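Local coordinates for general secretion pathway protein D (Pseudomonas aeruginosa, PDB 4E9J) that forms the outer membrane channel of the type II secretion system that exports proteins such as elastase LasB, this chain being its periplasmic N0-N1-N2 part, at residues L221-P226 / K232-A237; E193-A198 / A210-D215; I24-K27 / R32-I35. One frame throughout, in Å; residues are numbered along the deposited sequence.

Contact 1. Residues L221-P226 / K232-A237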
loop_
_atom_site.group_PDB
_atom_site.type_symbol
_atom_site.label_atom_id
_atom_site.label_comp_id
_atom_site.label_asym_id
_atom_site.label_seq_id
_atom_site.Cartn_x
_atom_site.Cartn_y
_atom_site.Cartn_z
ATOM N N LEU A 221 -12.579 0.650 -12.635
ATOM C CA LEU A 221 -13.752 0.945 -11.832
ATOM C C LEU A 221 -13.738 0.080 -10.605
ATOM O O LEU A 221 -13.430 -1.112 -10.689
ATOM C CB LEU A 221 -15.041 0.600 -12.601
ATOM C CG LEU A 221 -15.262 1.314 -13.914
ATOM C CD1 LEU A 221 -16.514 0.788 -14.588
ATOM C CD2 LEU A 221 -15.336 2.809 -13.714
ATOM N N ILE A 222 -14.159 0.651 -9.485
ATOM C CA ILE A 222 -14.343 -0.082 -8.225
ATOM C C ILE A 222 -15.842 -0.064 -7.979
ATOM O O ILE A 222 -16.416 1.011 -7.935
ATOM C CB ILE A 222 -13.566 0.550 -7.091
ATOM C CG1 ILE A 222 -12.061 0.486 -7.377
ATOM C CG2 ILE A 222 -13.902 -0.123 -5.764
ATOM C CD1 ILE A 222 -11.245 1.500 -6.554
ATOM N N ILE A 223 -16.475 -1.234 -7.952
ATOM C CA ILE A 223 -17.915 -1.361 -7.791
ATOM C C ILE A 223 -18.221 -1.868 -6.383
ATOM O O ILE A 223 -17.698 -2.904 -5.970
ATOM C CB ILE A 223 -18.481 -2.335 -8.842
ATOM C CG1 ILE A 223 -17.973 -2.023 -10.279
ATOM C CG2 ILE A 223 -20.041 -2.385 -8.762
ATOM C CD1 ILE A 223 -18.212 -0.563 -10.755
ATOM N N LEU A 224 -19.110 -1.168 -5.674
ATOM C CA LEU A 224 -19.528 -1.514 -4.319
ATOM C C LEU A 224 -21.011 -1.697 -4.281
ATOM O O LEU A 224 -21.715 -1.291 -5.204
ATOM C CB LEU A 224 -19.154 -0.413 -3.376
ATOM C CG LEU A 224 -17.659 -0.249 -3.213
ATOM C CD1 LEU A 224 -17.245 1.142 -3.686
ATOM C CD2 LEU A 224 -17.243 -0.544 -1.799
ATOM N N GLY A 225 -21.468 -2.310 -3.202
ATOM C CA GLY A 225 -22.882 -2.519 -2.931
ATOM C C GLY A 225 -23.185 -3.855 -2.314
ATOM O O GLY A 225 -22.282 -4.671 -2.121
ATOM N N PRO A 226 -24.473 -4.125 -2.048
ATOM C CA PRO A 226 -24.856 -5.457 -1.556
ATOM C C PRO A 226 -24.545 -6.527 -2.623
ATOM O O PRO A 226 -24.395 -6.200 -3.814
ATOM C CB PRO A 226 -26.342 -5.308 -1.233
ATOM C CG PRO A 226 -26.803 -4.160 -1.990
ATOM C CD PRO A 226 -25.653 -3.260 -2.251
ATOM N N LYS A 232 -24.679 -7.511 -10.353
ATOM C CA LYS A 232 -25.351 -7.022 -11.556
ATOM C C LYS A 232 -24.643 -5.791 -12.135
ATOM O O LYS A 232 -24.502 -5.695 -13.346
ATOM C CB LYS A 232 -26.828 -6.714 -11.273
ATOM N N LEU A 233 -24.189 -4.858 -11.296
ATOM C CA LEU A 233 -23.502 -3.663 -11.819
ATOM C C LEU A 233 -22.177 -4.052 -12.483
ATOM O O LEU A 233 -21.801 -3.440 -13.482
ATOM C CB LEU A 233 -23.295 -2.607 -10.731
ATOM C CG LEU A 233 -22.751 -1.235 -11.213
ATOM C CD1 LEU A 233 -23.662 -0.594 -12.216
ATOM C CD2 LEU A 233 -22.564 -0.306 -10.055
ATOM N N VAL A 234 -21.515 -5.117 -11.981
ATOM C CA VAL A 234 -20.285 -5.649 -12.600
ATOM C C VAL A 234 -20.603 -6.119 -14.042
ATOM O O VAL A 234 -19.871 -5.784 -14.971
ATOM C CB VAL A 234 -19.601 -6.750 -11.746
ATOM C CG1 VAL A 234 -18.479 -7.444 -12.509
ATOM C CG2 VAL A 234 -19.057 -6.163 -10.442
ATOM N N GLN A 235 -21.721 -6.841 -14.230
ATOM C CA GLN A 235 -22.127 -7.302 -15.562
ATOM C C GLN A 235 -22.418 -6.119 -16.480
ATOM O O GLN A 235 -21.948 -6.113 -17.609
ATOM C CB GLN A 235 -23.364 -8.227 -15.484
ATOM N N LEU A 236 -23.171 -5.117 -15.983
ATOM C CA LEU A 236 -23.501 -3.886 -16.720
ATOM C C LEU A 236 -22.231 -3.132 -17.123
ATOM O O LEU A 236 -22.170 -2.635 -18.240
ATOM C CB LEU A 236 -24.388 -2.951 -15.875
ATOM C CG LEU A 236 -24.987 -1.737 -16.636
ATOM C CD1 LEU A 236 -26.002 -2.178 -17.689
ATOM C CD2 LEU A 236 -25.648 -0.743 -15.687
ATOM N N ALA A 237 -21.254 -2.997 -16.196
ATOM C CA ALA A 237 -19.961 -2.346 -16.472
ATOM C C ALA A 237 -19.205 -3.059 -17.580
ATOM O O ALA A 237 -18.647 -2.399 -18.467
ATOM C CB ALA A 237 -19.118 -2.289 -15.214
#
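The contact between L221-P226 and K232-A237 is a purely apolar strand-to-helix packing in the N2 domain, where strand 220-224 is the central strand of a three-stranded antiparallel sheet and helix 227-240 follows directly and folds back over it. The two run nearly antiparallel, at 152°, and the axes of the short segments come within 8.9 Å of each other, a spacing bridged by side chains. Alternation along the strand selects which residues take part. L221 and I223 point toward the helix, whereas I222 and L224 face the other side of the sheet, where I222 meets P134 of the N1 region. I223 contributes the largest share. Its CG2 lies anti to the backbone N (CG1 chi1 -48°), which carries this branch methyl to L233, 3.5 Å from CD2 and 3.8 Å from CB. L233 swings its own CG anti to the backbone N (chi1 -172°), and the two side chains cross obliquely. The next helix residue, V234, adds CG2 at 4.2 Å from I223 CB, so that I223 rests against two consecutive residues. One turn on from L233, A237 CB meets L221 CD1 at 4.1 Å, methyl against methyl. L195 of helix 188-201 touches both L221 and L233. With no hydrogen bond joining the segments, their adhesion probably rests on excluding water and on the fit of the methyl groups.

Contact 2. Residues E193-A198 / A210-D215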
loop_
_atom_site.group_PDB
_atom_site.type_symbol
_atom_site.label_atom_id
_atom_site.label_comp_id
_atom_site.label_asym_id
_atom_site.label_seq_id
_atom_site.Cartn_x
_atom_site.Cartn_y
_atom_site.Cartn_z
ATOM N N GLU A 193 -19.844 7.746 -15.446
ATOM C CA GLU A 193 -20.995 8.624 -15.705
ATOM C C GLU A 193 -22.193 7.856 -16.271
ATOM O O GLU A 193 -23.304 8.055 -15.820
ATOM C CB GLU A 193 -20.574 9.780 -16.648
ATOM C CG GLU A 193 -21.512 10.978 -16.641
ATOM C CD GLU A 193 -21.048 12.084 -17.569
ATOM O OE1 GLU A 193 -21.114 11.886 -18.805
ATOM O OE2 GLU A 193 -20.582 13.130 -17.065
ATOM N N VAL A 194 -21.971 6.957 -17.232
ATOM C CA VAL A 194 -23.065 6.140 -17.797
ATOM C C VAL A 194 -23.696 5.246 -16.722
ATOM O O VAL A 194 -24.918 5.116 -16.656
ATOM C CB VAL A 194 -22.535 5.300 -18.988
ATOM C CG1 VAL A 194 -23.496 4.167 -19.346
ATOM C CG2 VAL A 194 -22.312 6.179 -20.198
ATOM N N LEU A 195 -22.861 4.595 -15.916
ATOM C CA LEU A 195 -23.347 3.713 -14.865
ATOM C C LEU A 195 -24.105 4.461 -13.793
ATOM O O LEU A 195 -25.184 4.014 -13.416
ATOM C CB LEU A 195 -22.189 2.906 -14.261
ATOM C CG LEU A 195 -21.587 1.897 -15.227
ATOM C CD1 LEU A 195 -20.274 1.357 -14.691
ATOM C CD2 LEU A 195 -22.579 0.796 -15.579
ATOM N N ASN A 196 -23.602 5.631 -13.370
ATOM C CA ASN A 196 -24.286 6.469 -12.390
ATOM C C ASN A 196 -25.599 7.007 -12.935
ATOM O O ASN A 196 -26.595 6.983 -12.228
ATOM C CB ASN A 196 -23.402 7.640 -11.973
ATOM C CG ASN A 196 -22.286 7.210 -11.073
ATOM O OD1 ASN A 196 -22.425 6.264 -10.294
ATOM N ND2 ASN A 196 -21.186 7.958 -11.080
ATOM N N ASN A 197 -25.594 7.497 -14.191
ATOM C CA ASN A 197 -26.816 7.996 -14.844
ATOM C C ASN A 197 -27.859 6.893 -14.921
ATOM O O ASN A 197 -28.974 7.105 -14.458
ATOM C CB ASN A 197 -26.515 8.564 -16.247
ATOM C CG ASN A 197 -25.920 9.939 -16.227
ATOM O OD1 ASN A 197 -25.787 10.578 -15.178
ATOM N ND2 ASN A 197 -25.568 10.437 -17.398
ATOM N N ALA A 198 -27.495 5.703 -15.423
ATOM C CA ALA A 198 -28.436 4.570 -15.491
ATOM C C ALA A 198 -29.023 4.187 -14.118
ATOM O O ALA A 198 -30.218 3.887 -14.039
ATOM C CB ALA A 198 -27.774 3.366 -16.130
ATOM N N ALA A 210 -26.147 -0.474 -5.817
ATOM C CA ALA A 210 -24.708 -0.550 -6.044
ATOM C C ALA A 210 -24.141 0.858 -6.301
ATOM O O ALA A 210 -24.902 1.797 -6.469
ATOM C CB ALA A 210 -24.400 -1.484 -7.194
ATOM N N GLN A 211 -22.822 1.014 -6.239
ATOM C CA GLN A 211 -22.157 2.322 -6.380
ATOM C C GLN A 211 -20.844 2.113 -7.141
ATOM O O GLN A 211 -20.323 0.999 -7.098
ATOM C CB GLN A 211 -21.938 2.907 -4.973
ATOM C CG GLN A 211 -20.974 4.098 -4.869
ATOM C CD GLN A 211 -20.797 4.579 -3.447
ATOM O OE1 GLN A 211 -21.535 4.211 -2.533
ATOM N NE2 GLN A 211 -19.817 5.432 -3.224
ATOM N N VAL A 212 -20.357 3.150 -7.871
ATOM C CA VAL A 212 -19.124 3.114 -8.693
ATOM C C VAL A 212 -18.148 4.108 -8.142
ATOM O O VAL A 212 -18.575 5.217 -7.857
ATOM C CB VAL A 212 -19.384 3.539 -10.182
ATOM C CG1 VAL A 212 -18.131 3.340 -11.036
ATOM C CG2 VAL A 212 -20.534 2.802 -10.813
ATOM N N ILE A 213 -16.839 3.773 -8.084
ATOM C CA ILE A 213 -15.753 4.697 -7.778
ATOM C C ILE A 213 -14.798 4.576 -8.982
ATOM O O ILE A 213 -14.294 3.481 -9.271
ATOM C CB ILE A 213 -15.016 4.406 -6.449
ATOM C CG1 ILE A 213 -15.947 4.751 -5.243
ATOM C CG2 ILE A 213 -13.694 5.183 -6.374
ATOM C CD1 ILE A 213 -15.453 4.291 -3.875
ATOM N N ALA A 214 -14.556 5.713 -9.646
ATOM C CA ALA A 214 -13.639 5.781 -10.766
ATOM C C ALA A 214 -12.197 5.791 -10.217
ATOM O O ALA A 214 -11.949 6.440 -9.221
ATOM C CB ALA A 214 -13.922 7.055 -11.549
ATOM N N ASP A 215 -11.268 5.064 -10.821
ATOM C CA ASP A 215 -9.848 5.100 -10.442
ATOM C C ASP A 215 -9.101 5.339 -11.722
ATOM O O ASP A 215 -8.699 4.410 -12.425
ATOM C CB ASP A 215 -9.421 3.823 -9.715
ATOM C CG ASP A 215 -7.961 3.752 -9.302
ATOM O OD1 ASP A 215 -7.251 4.771 -9.442
ATOM O OD2 ASP A 215 -7.550 2.706 -8.756
HETATM O O HOH W 1 -22.257 5.379 -7.954
HETATM O O HOH W 2 -18.837 7.593 -9.282
#
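L195 and N196 of helix 188-201 converge on V212 of strand 211-215, within the beta-alpha-beta-beta-alpha arrangement of the KH-like N2 domain. The two helix residues treat the valine differently, a useful example of one side chain lying between core and solvent. L195 points toward the strand and crosses V212 at about a right angle: its CB lies 3.8 Å from V212 CG2, and its CD1 touches the same methyl at 4.1 Å. V212 CG1 stands anti to the backbone N (chi1 -174°), which turns CG2 to the helix. From here the apolar contact continues inward, since V212 also meets L221 and I223, and L195 reaches L236 of helix 227-240. N196 crosses V212 at a slant, its amide end coming nearer the strand than its start. With CG beside the backbone N (chi1 -74°), OD1 passes 4.0 Å from V212 CG2. Strand 211-215 is an outermost strand of the sheet in this chain. Its Q211 and I213 pair with L224 and I222, while the V212 backbone is served by water. One water accepts from V212 N; its 2.5 Å approach to N196 OD1 is unusually short and doubtful as a measured length. Consistent with the modelled amide orientation, a second water accepts from N196 ND2 at 3.0 Å and donates to V212 O at 2.8 Å.

Contact 3. Residues I24-K27 / R32-I35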
loop_
_atom_site.group_PDB
_atom_site.type_symbol
_atom_site.label_atom_id
_atom_site.label_comp_id
_atom_site.label_asym_id
_atom_site.label_seq_id
_atom_site.Cartn_x
_atom_site.Cartn_y
_atom_site.Cartn_z
ATOM N N ILE A 24 -5.025 19.286 17.859
ATOM C CA ILE A 24 -4.070 20.218 17.250
ATOM C C ILE A 24 -4.709 20.924 16.078
ATOM O O ILE A 24 -5.534 20.340 15.396
ATOM C CB ILE A 24 -2.727 19.499 16.854
ATOM C CG1 ILE A 24 -1.750 20.465 16.153
ATOM C CG2 ILE A 24 -2.976 18.265 16.006
ATOM C CD1 ILE A 24 -0.294 20.083 16.198
ATOM N N ASN A 25 -4.369 22.187 15.843
ATOM C CA ASN A 25 -4.870 22.939 14.687
ATOM C C ASN A 25 -3.817 23.982 14.317
ATOM O O ASN A 25 -3.935 25.169 14.620
ATOM C CB ASN A 25 -6.255 23.545 14.948
ATOM C CG ASN A 25 -6.953 24.003 13.688
ATOM O OD1 ASN A 25 -6.340 24.181 12.624
ATOM N ND2 ASN A 25 -8.258 24.196 13.767
ATOM N N LEU A 26 -2.743 23.487 13.713
ATOM C CA LEU A 26 -1.589 24.284 13.326
ATOM C C LEU A 26 -1.733 24.618 11.876
ATOM O O LEU A 26 -1.929 23.709 11.082
ATOM C CB LEU A 26 -0.323 23.467 13.575
ATOM C CG LEU A 26 0.987 24.155 13.331
ATOM C CD1 LEU A 26 1.133 25.379 14.225
ATOM C CD2 LEU A 26 2.123 23.185 13.566
ATOM N N LYS A 27 -1.689 25.909 11.523
ATOM C CA LYS A 27 -1.865 26.361 10.143
ATOM C C LYS A 27 -0.678 27.182 9.702
ATOM O O LYS A 27 -0.243 28.067 10.432
ATOM C CB LYS A 27 -3.135 27.211 10.025
ATOM C CG LYS A 27 -4.403 26.424 10.219
ATOM C CD LYS A 27 -4.840 25.747 8.920
ATOM C CE LYS A 27 -5.773 24.600 9.161
ATOM N NZ LYS A 27 -7.072 25.028 9.751
ATOM N N ARG A 32 9.801 23.198 11.327
ATOM C CA ARG A 32 10.640 23.203 12.525
ATOM C C ARG A 32 9.874 23.534 13.812
ATOM O O ARG A 32 10.238 23.022 14.872
ATOM C CB ARG A 32 11.861 24.085 12.315
ATOM C CG ARG A 32 12.784 23.479 11.249
ATOM C CD ARG A 32 13.660 24.529 10.597
ATOM N NE ARG A 32 14.609 23.973 9.633
ATOM C CZ ARG A 32 15.764 23.393 9.927
ATOM N NH1 ARG A 32 16.137 23.240 11.192
ATOM N NH2 ARG A 32 16.545 22.934 8.958
ATOM N N GLU A 33 8.794 24.332 13.717
ATOM C CA GLU A 33 7.920 24.615 14.854
ATOM C C GLU A 33 7.130 23.361 15.177
ATOM O O GLU A 33 7.046 22.970 16.340
ATOM C CB GLU A 33 6.957 25.790 14.559
ATOM C CG GLU A 33 5.941 26.007 15.671
ATOM C CD GLU A 33 5.192 27.325 15.604
ATOM O OE1 GLU A 33 5.864 28.366 15.427
ATOM O OE2 GLU A 33 3.946 27.324 15.730
ATOM N N PHE A 34 6.589 22.702 14.148
ATOM C CA PHE A 34 5.857 21.455 14.371
ATOM C C PHE A 34 6.745 20.403 15.059
ATOM O O PHE A 34 6.285 19.749 15.988
ATOM C CB PHE A 34 5.268 20.930 13.062
ATOM C CG PHE A 34 4.589 19.590 13.216
ATOM C CD1 PHE A 34 3.396 19.472 13.925
ATOM C CD2 PHE A 34 5.173 18.437 12.710
ATOM C CE1 PHE A 34 2.781 18.223 14.089
ATOM C CE2 PHE A 34 4.573 17.195 12.889
ATOM C CZ PHE A 34 3.373 17.094 13.561
ATOM N N ILE A 35 8.013 20.293 14.653
ATOM C CA ILE A 35 8.970 19.345 15.271
ATOM C C ILE A 35 9.191 19.675 16.758
ATOM O O ILE A 35 9.173 18.770 17.596
ATOM C CB ILE A 35 10.302 19.321 14.471
ATOM C CG1 ILE A 35 10.075 18.681 13.077
ATOM C CG2 ILE A 35 11.393 18.571 15.241
ATOM C CD1 ILE A 35 11.168 19.103 11.972
#
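K27 NZ donates to N25 OD1 at 3.1 Å on one face of strand 21-30, while on the other face I24 and L26 meet F34 and E33 of helix 31-42. The ammonium lies in the carbonyl plane of the N25 amide, on a lone pair, with a C=O...N angle of 136°, and so ties two exposed side chains together along the strand. The face toward the helix is mostly apolar. I24 extends CD1 to the edge of the F34 ring, 4.2 Å from CE1, and the two side chains cross at about a right angle. L26 divides its branches between two helix residues: L26 CD2 sits 3.9 Å from both F34 CB and F34 CD1, while L26 CD1 lies 3.7 Å from E33 OE2, a methyl against a carboxylate oxygen with no hydrogen bond. F34 holds its ring anti to the backbone N (chi1 176°), which carries it between the strand and helix 66-79, where F73, V76 and M77 also touch it. D30 OD1 accepts from R32 N at the start of the helix. Strand and helix together form a beta-alpha unit of the secretin N0 domain, strand 21-30 passing directly into helix 31-42.

Overall arrangement
Along the chain the order is contact 3, contact 2, contact 1, each closing before the next opens. Contacts 1 and 2 belong to one N2 domain, with centres 8 Å apart: strands 211-215 and 220-224 are neighbours in its separate three-stranded sheet, joined by probable backbone hydrogen bonds, and both helices 188-201 and 227-240 cover its same face, L236 packing on L195. Contact 3 lies in N0 toward the other end of the chain, about 43 Å from contact 1 and 39 Å from contact 2 between centres, and touches neither. Its strand 21-30 belongs to a sheet that continues into N1. Strand-helix packing thus recurs along a periplasmic region built as a string of domains, with N1 between N0 and N2.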